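Metallo-beta-lactamase (Chryseobacterium indologenes, PDB 3L6N) hydrolyses the beta-lactam ring of penicillins, cephalosporins and carbapenems with the aid of two zinc ions, conferring resistance to these antibiotics. Local coordinates at residues T75-D80 against N102-K107; K121-R124 against E129-V132. One frame throughout, in Å; residues are numbered along the deposited sequence. Where two conformers were deposited one is given.

Following the chain from its N terminus, the zinc-binding loop 75-80 leaves strand 69-73 and precedes helix 86-90. Interaction 1 closes when helix 99-107 returns to S77, enclosing 21 residues that include helix 86-90 and strand 94-97; it ties the metal loop to a helix beside the seven-stranded sheet. Interaction 2 opens later and closes within a few residues, as the hairpin of strands 122-125 and 128-133 at one border of the five-stranded sheet. The two loops therefore run in series, neither nested nor crossed. The centres of interaction 1 and interaction 2 lie about 21 Å apart. The nearest atoms of interaction 1 and interaction 2 are about 6 Å apart, without touching.

Interaction 1 of 2, residues T75-D80 against N102-K107; sequences THSHDD and NEFLKK. With ZN (zinc ion), chain B; ZN (zinc ion), chain C.
S77 packs against F104 and L105 of helix 99-107 from within the HxHxD motif of the metallo-beta-lactamase fold, in which H76, H78 and D80 bind zinc. The tight part is small: only 143 Å² is buried, and no hydrogen bond crosses the contact. L105 reaches the loop through one branch, CD2, which lies 3.4 Å from the backbone O of S77 and 4.0 Å from its CB. Alongside, the OG of S77 rests 3.6 Å from the CB of F104. The S77 hydroxyl takes the position between backbone N and carbonyl carbon (chi1 74°), which brings it beside the base of the F104 side chain. The F104 ring reaches away from this tight spot, only its CD1 coming near S77 OG; F104 is partly exposed, whereas S77 and L105 are buried.

The metal ligands are on the other side of the loop. H76 NE2 and H78 ND1 bind the same zinc, and H139 completes its protein ligands; the ND1 of H78 lies at the edge of the H76 ring, in its plane. The second zinc is bound by D80 through OD2, with C158 and H200. H78 has a second-shell partner, since its NE2 is hydrogen-bonded to E173, which would fix the rotation of the ring. S77 thus occupies the position between the two histidines and faces the helix while its neighbours serve the metal. A water bridges the two zinc ions. It donates a hydrogen bond of 2.7 Å to D80 OD1.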
loop_
_atom_site.group_PDB
_atom_site.type_symbol
_atom_site.label_atom_id
_atom_site.label_comp_id
_atom_site.label_asym_id
_atom_site.label_seq_id
_atom_site.Cartn_x
_atom_site.Cartn_y
_atom_site.Cartn_z
ATOM N N THR A 75 4.037 0.995 -2.692
ATOM C CA THR A 75 4.595 1.463 -1.424
ATOM C C THR A 75 5.858 0.716 -0.978
ATOM O O THR A 75 6.469 1.069 0.034
ATOM C CB THR A 75 3.559 1.542 -0.276
ATOM O OG1 THR A 75 3.107 0.225 0.054
ATOM C CG2 THR A 75 2.377 2.427 -0.662
ATOM N N HIS A 76 6.217 -0.329 -1.720
ATOM C CA HIS A 76 7.589 -0.880 -1.768
ATOM C C HIS A 76 7.664 -1.976 -2.833
ATOM O O HIS A 76 6.697 -2.160 -3.594
ATOM C CB HIS A 76 8.195 -1.290 -0.382
ATOM C CG HIS A 76 7.501 -2.414 0.331
ATOM N ND1 HIS A 76 6.364 -2.228 1.091
ATOM C CD2 HIS A 76 7.858 -3.708 0.502
ATOM C CE1 HIS A 76 6.011 -3.379 1.641
ATOM N NE2 HIS A 76 6.901 -4.292 1.300
ATOM N N SER A 77 8.800 -2.673 -2.921
ATOM C CA SER A 77 9.057 -3.528 -4.084
ATOM C C SER A 77 8.445 -4.920 -4.041
ATOM O O SER A 77 8.458 -5.612 -5.052
ATOM C CB SER A 77 10.559 -3.684 -4.316
ATOM O OG SER A 77 11.120 -4.547 -3.333
ATOM N N HIS A 78 7.928 -5.325 -2.884
ATOM C CA HIS A 78 7.470 -6.699 -2.691
ATOM C C HIS A 78 6.222 -7.063 -3.492
ATOM O O HIS A 78 5.494 -6.195 -3.973
ATOM C CB HIS A 78 7.227 -6.967 -1.204
ATOM C CG HIS A 78 8.480 -7.105 -0.397
ATOM N ND1 HIS A 78 8.495 -6.969 0.976
ATOM C CD2 HIS A 78 9.753 -7.386 -0.766
ATOM C CE1 HIS A 78 9.727 -7.177 1.415
ATOM N NE2 HIS A 78 10.509 -7.416 0.381
ATOM N N ASP A 79 5.990 -8.364 -3.625
ATOM C CA ASP A 79 4.888 -8.892 -4.456
ATOM C C ASP A 79 3.496 -8.390 -4.084
ATOM O O ASP A 79 2.631 -8.266 -4.957
ATOM C CB ASP A 79 4.857 -10.415 -4.381
ATOM C CG ASP A 79 6.035 -11.077 -5.059
ATOM O OD1 ASP A 79 6.164 -12.306 -4.874
ATOM O OD2 ASP A 79 6.826 -10.419 -5.764
ATOM N N ASP A 80 3.278 -8.123 -2.795
ATOM C CA ASP A 80 1.989 -7.638 -2.293
ATOM C C ASP A 80 1.856 -6.121 -2.412
ATOM O O ASP A 80 0.872 -5.546 -1.952
ATOM C CB ASP A 80 1.758 -8.084 -0.829
ATOM C CG ASP A 80 2.820 -7.565 0.126
ATOM O OD1 ASP A 80 4.020 -7.711 -0.163
ATOM O OD2 ASP A 80 2.450 -7.020 1.200
ATOM N N ASN A 102 12.401 1.088 -7.366
ATOM C CA ASN A 102 12.791 0.660 -8.700
ATOM C C ASN A 102 14.124 -0.059 -8.719
ATOM O O ASN A 102 14.278 -1.015 -9.457
ATOM C CB ASN A 102 12.799 1.838 -9.680
ATOM C CG ASN A 102 11.409 2.158 -10.192
ATOM O OD1 ASN A 102 10.553 1.276 -10.284
ATOM N ND2 ASN A 102 11.176 3.420 -10.533
ATOM N N GLU A 103 15.078 0.398 -7.910
ATOM C CA GLU A 103 16.375 -0.266 -7.820
ATOM C C GLU A 103 16.214 -1.694 -7.316
ATOM O O GLU A 103 16.884 -2.604 -7.801
ATOM C CB GLU A 103 17.299 0.510 -6.896
ATOM C CG GLU A 103 17.905 1.730 -7.546
ATOM C CD GLU A 103 18.410 2.735 -6.533
ATOM O OE1 GLU A 103 18.408 2.442 -5.316
ATOM O OE2 GLU A 103 18.812 3.834 -6.964
ATOM N N PHE A 104 15.315 -1.890 -6.348
ATOM C CA PHE A 104 15.031 -3.230 -5.840
ATOM C C PHE A 104 14.324 -4.103 -6.881
ATOM O O PHE A 104 14.661 -5.267 -7.046
ATOM C CB PHE A 104 14.174 -3.166 -4.570
ATOM C CG PHE A 104 14.927 -2.765 -3.320
ATOM C CD1 PHE A 104 14.212 -2.469 -2.163
ATOM C CD2 PHE A 104 16.322 -2.691 -3.284
ATOM C CE1 PHE A 104 14.855 -2.124 -0.980
ATOM C CE2 PHE A 104 16.994 -2.334 -2.098
ATOM C CZ PHE A 104 16.252 -2.050 -0.938
ATOM N N LEU A 105 13.333 -3.537 -7.572
ATOM C CA LEU A 105 12.622 -4.268 -8.615
ATOM C C LEU A 105 13.579 -4.746 -9.703
ATOM O O LEU A 105 13.550 -5.907 -10.097
ATOM C CB LEU A 105 11.508 -3.407 -9.219
ATOM C CG LEU A 105 10.304 -3.139 -8.311
ATOM C CD1 LEU A 105 9.456 -2.001 -8.887
ATOM C CD2 LEU A 105 9.479 -4.406 -8.097
ATOM N N LYS A 106 14.441 -3.841 -10.156
ATOM C CA LYS A 106 15.419 -4.168 -11.189
ATOM C C LYS A 106 16.393 -5.264 -10.714
ATOM O O LYS A 106 16.652 -6.231 -11.438
ATOM C CB LYS A 106 16.158 -2.897 -11.609
ATOM C CG LYS A 106 17.091 -3.051 -12.797
ATOM C CD LYS A 106 16.342 -3.400 -14.084
ATOM C CE LYS A 106 17.175 -3.084 -15.332
ATOM N NZ LYS A 106 18.484 -3.808 -15.385
ATOM N N LYS A 107 16.917 -5.108 -9.500
ATOM C CA LYS A 107 17.814 -6.100 -8.883
ATOM C C LYS A 107 17.149 -7.479 -8.821
ATOM O O LYS A 107 17.800 -8.522 -9.027
ATOM C CB LYS A 107 18.222 -5.621 -7.479
ATOM C CG LYS A 107 18.994 -6.612 -6.610
ATOM C CD LYS A 107 20.406 -6.820 -7.102
ATOM C CE LYS A 107 21.279 -7.438 -6.007
ATOM N NZ LYS A 107 20.869 -8.860 -5.749
HETATM ZN ZN ZN B . 7.060 -6.201 2.156
HETATM ZN ZN ZN C . 3.511 -6.525 2.880
HETATM O O HOH W 1 5.347 -7.039 2.045
#

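Interaction 2 of 2, residues K121-R124 against E129-V132; sequences KPYR and EFVV
Y123 and F130 are cross-strand neighbours on one face of the hairpin, their side chains crossing at an angle and their rings not squarely stacked. The planes are within 14° of parallel yet slid apart, with centroids 5.8 Å from each other, so overlap is slight. What lies over the F130 face is the CB of Y123, 3.8 Å from the ring centroid and 23° off its normal, a CH-pi contact. F130 turns its ring under this carbon by placing CG between backbone N and carbonyl carbon (chi1 51°). Edge-to-face contacts with F73 involve both rings, F45 meets F130 likewise, and Y123 OH is hydrogen-bonded to the backbone N of K118.

The opposite face carries P122, R124, E129 and V131. R124 and E129 lie side by side and point the same way, their CG atoms in loose contact. Their charged ends form no salt bridge: R124 NH2 and E129 OE1 are 4.4 Å apart, the oxygen well out of the guanidinium plane. A water at the edge of that plane accepts from NH2 and donates weakly to OE1, while the CB of P122 sits over one guanidinium face.

Between these faces, the backbones of Y123 and F130 exchange two hydrogen bonds, Y123 N to F130 O at 2.8 Å and nearly straight, and F130 N to Y123 O at 3.0 Å. This reciprocal pair, next to the non-hydrogen-bonded pair R124 and E129, sets the antiparallel register; a short turn joins the strands into a beta hairpin at the border of the five-stranded sheet.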
loop_
_atom_site.group_PDB
_atom_site.type_symbol
_atom_site.label_atom_id
_atom_site.label_comp_id
_atom_site.label_asym_id
_atom_site.label_seq_id
_atom_site.Cartn_x
_atom_site.Cartn_y
_atom_site.Cartn_z
ATOM N N LYS A 121 5.833 15.497 -1.580
ATOM C CA LYS A 121 5.172 16.494 -2.425
ATOM C C LYS A 121 3.771 16.039 -2.779
ATOM O O LYS A 121 3.571 14.862 -3.104
ATOM C CB LYS A 121 5.952 16.747 -3.709
ATOM C CG LYS A 121 7.374 17.249 -3.482
ATOM C CD LYS A 121 7.918 17.984 -4.682
ATOM C CE LYS A 121 7.251 19.344 -4.919
ATOM N NZ LYS A 121 7.548 19.827 -6.289
ATOM N N PRO A 122 2.800 16.967 -2.738
ATOM C CA PRO A 122 1.444 16.608 -3.134
ATOM C C PRO A 122 1.352 16.058 -4.558
ATOM O O PRO A 122 2.001 16.559 -5.488
ATOM C CB PRO A 122 0.681 17.945 -3.044
ATOM C CG PRO A 122 1.448 18.748 -2.038
ATOM C CD PRO A 122 2.885 18.364 -2.261
ATOM N N TYR A 123 0.566 14.993 -4.707
ATOM C CA TYR A 123 0.094 14.531 -6.000
ATOM C C TYR A 123 -1.370 14.890 -6.092
ATOM O O TYR A 123 -2.123 14.677 -5.130
ATOM C CB TYR A 123 0.234 13.016 -6.118
ATOM C CG TYR A 123 1.615 12.591 -6.505
ATOM C CD1 TYR A 123 1.992 12.527 -7.845
ATOM C CD2 TYR A 123 2.562 12.272 -5.530
ATOM C CE1 TYR A 123 3.279 12.155 -8.209
ATOM C CE2 TYR A 123 3.845 11.892 -5.886
ATOM C CZ TYR A 123 4.193 11.837 -7.225
ATOM O OH TYR A 123 5.466 11.474 -7.584
ATOM N N ARG A 124 -1.763 15.440 -7.237
ATOM C CA ARG A 124 -3.167 15.804 -7.476
ATOM C C ARG A 124 -3.625 15.211 -8.792
ATOM O O ARG A 124 -3.004 15.431 -9.840
ATOM C CB ARG A 124 -3.338 17.337 -7.504
ATOM C CG ARG A 124 -2.960 18.039 -6.218
ATOM C CD ARG A 124 -3.100 19.562 -6.351
ATOM N NE ARG A 124 -2.608 20.222 -5.143
ATOM C CZ ARG A 124 -1.325 20.525 -4.930
ATOM N NH1 ARG A 124 -0.400 20.219 -5.829
ATOM N NH2 ARG A 124 -0.965 21.118 -3.801
ATOM N N GLU A 129 -6.179 14.482 -3.804
ATOM C CA GLU A 129 -4.815 14.824 -3.392
ATOM C C GLU A 129 -4.259 13.807 -2.413
ATOM O O GLU A 129 -4.977 13.297 -1.559
ATOM C CB GLU A 129 -4.825 16.209 -2.741
ATOM C CG GLU A 129 -3.482 16.795 -2.382
ATOM C CD GLU A 129 -3.632 18.068 -1.549
ATOM O OE1 GLU A 129 -2.677 18.426 -0.838
ATOM O OE2 GLU A 129 -4.709 18.700 -1.602
ATOM N N PHE A 130 -2.967 13.513 -2.539
ATOM C CA PHE A 130 -2.284 12.672 -1.548
ATOM C C PHE A 130 -0.789 12.964 -1.548
ATOM O O PHE A 130 -0.288 13.641 -2.441
ATOM C CB PHE A 130 -2.561 11.177 -1.814
ATOM C CG PHE A 130 -2.302 10.759 -3.234
ATOM C CD1 PHE A 130 -1.074 10.213 -3.599
ATOM C CD2 PHE A 130 -3.287 10.921 -4.218
ATOM C CE1 PHE A 130 -0.828 9.828 -4.919
ATOM C CE2 PHE A 130 -3.055 10.539 -5.533
ATOM C CZ PHE A 130 -1.818 9.996 -5.891
ATOM N N VAL A 131 -0.096 12.471 -0.526
ATOM C CA VAL A 131 1.350 12.658 -0.402
ATOM C C VAL A 131 1.976 11.302 -0.101
ATOM O O VAL A 131 1.545 10.620 0.815
ATOM C CB VAL A 131 1.702 13.649 0.733
ATOM C CG1 VAL A 131 3.236 13.796 0.880
ATOM C CG2 VAL A 131 1.059 15.019 0.490
ATOM N N VAL A 132 2.994 10.928 -0.865
ATOM C CA VAL A 132 3.765 9.722 -0.564
ATOM C C VAL A 132 4.984 10.163 0.239
ATOM O O VAL A 132 5.754 11.003 -0.228
ATOM C CB VAL A 132 4.202 8.982 -1.842
ATOM C CG1 VAL A 132 4.973 7.711 -1.475
ATOM C CG2 VAL A 132 3.000 8.666 -2.724
HETATM O O HOH W 2 4.351 12.417 -2.821
HETATM O O HOH W 3 -2.778 21.196 -1.707
#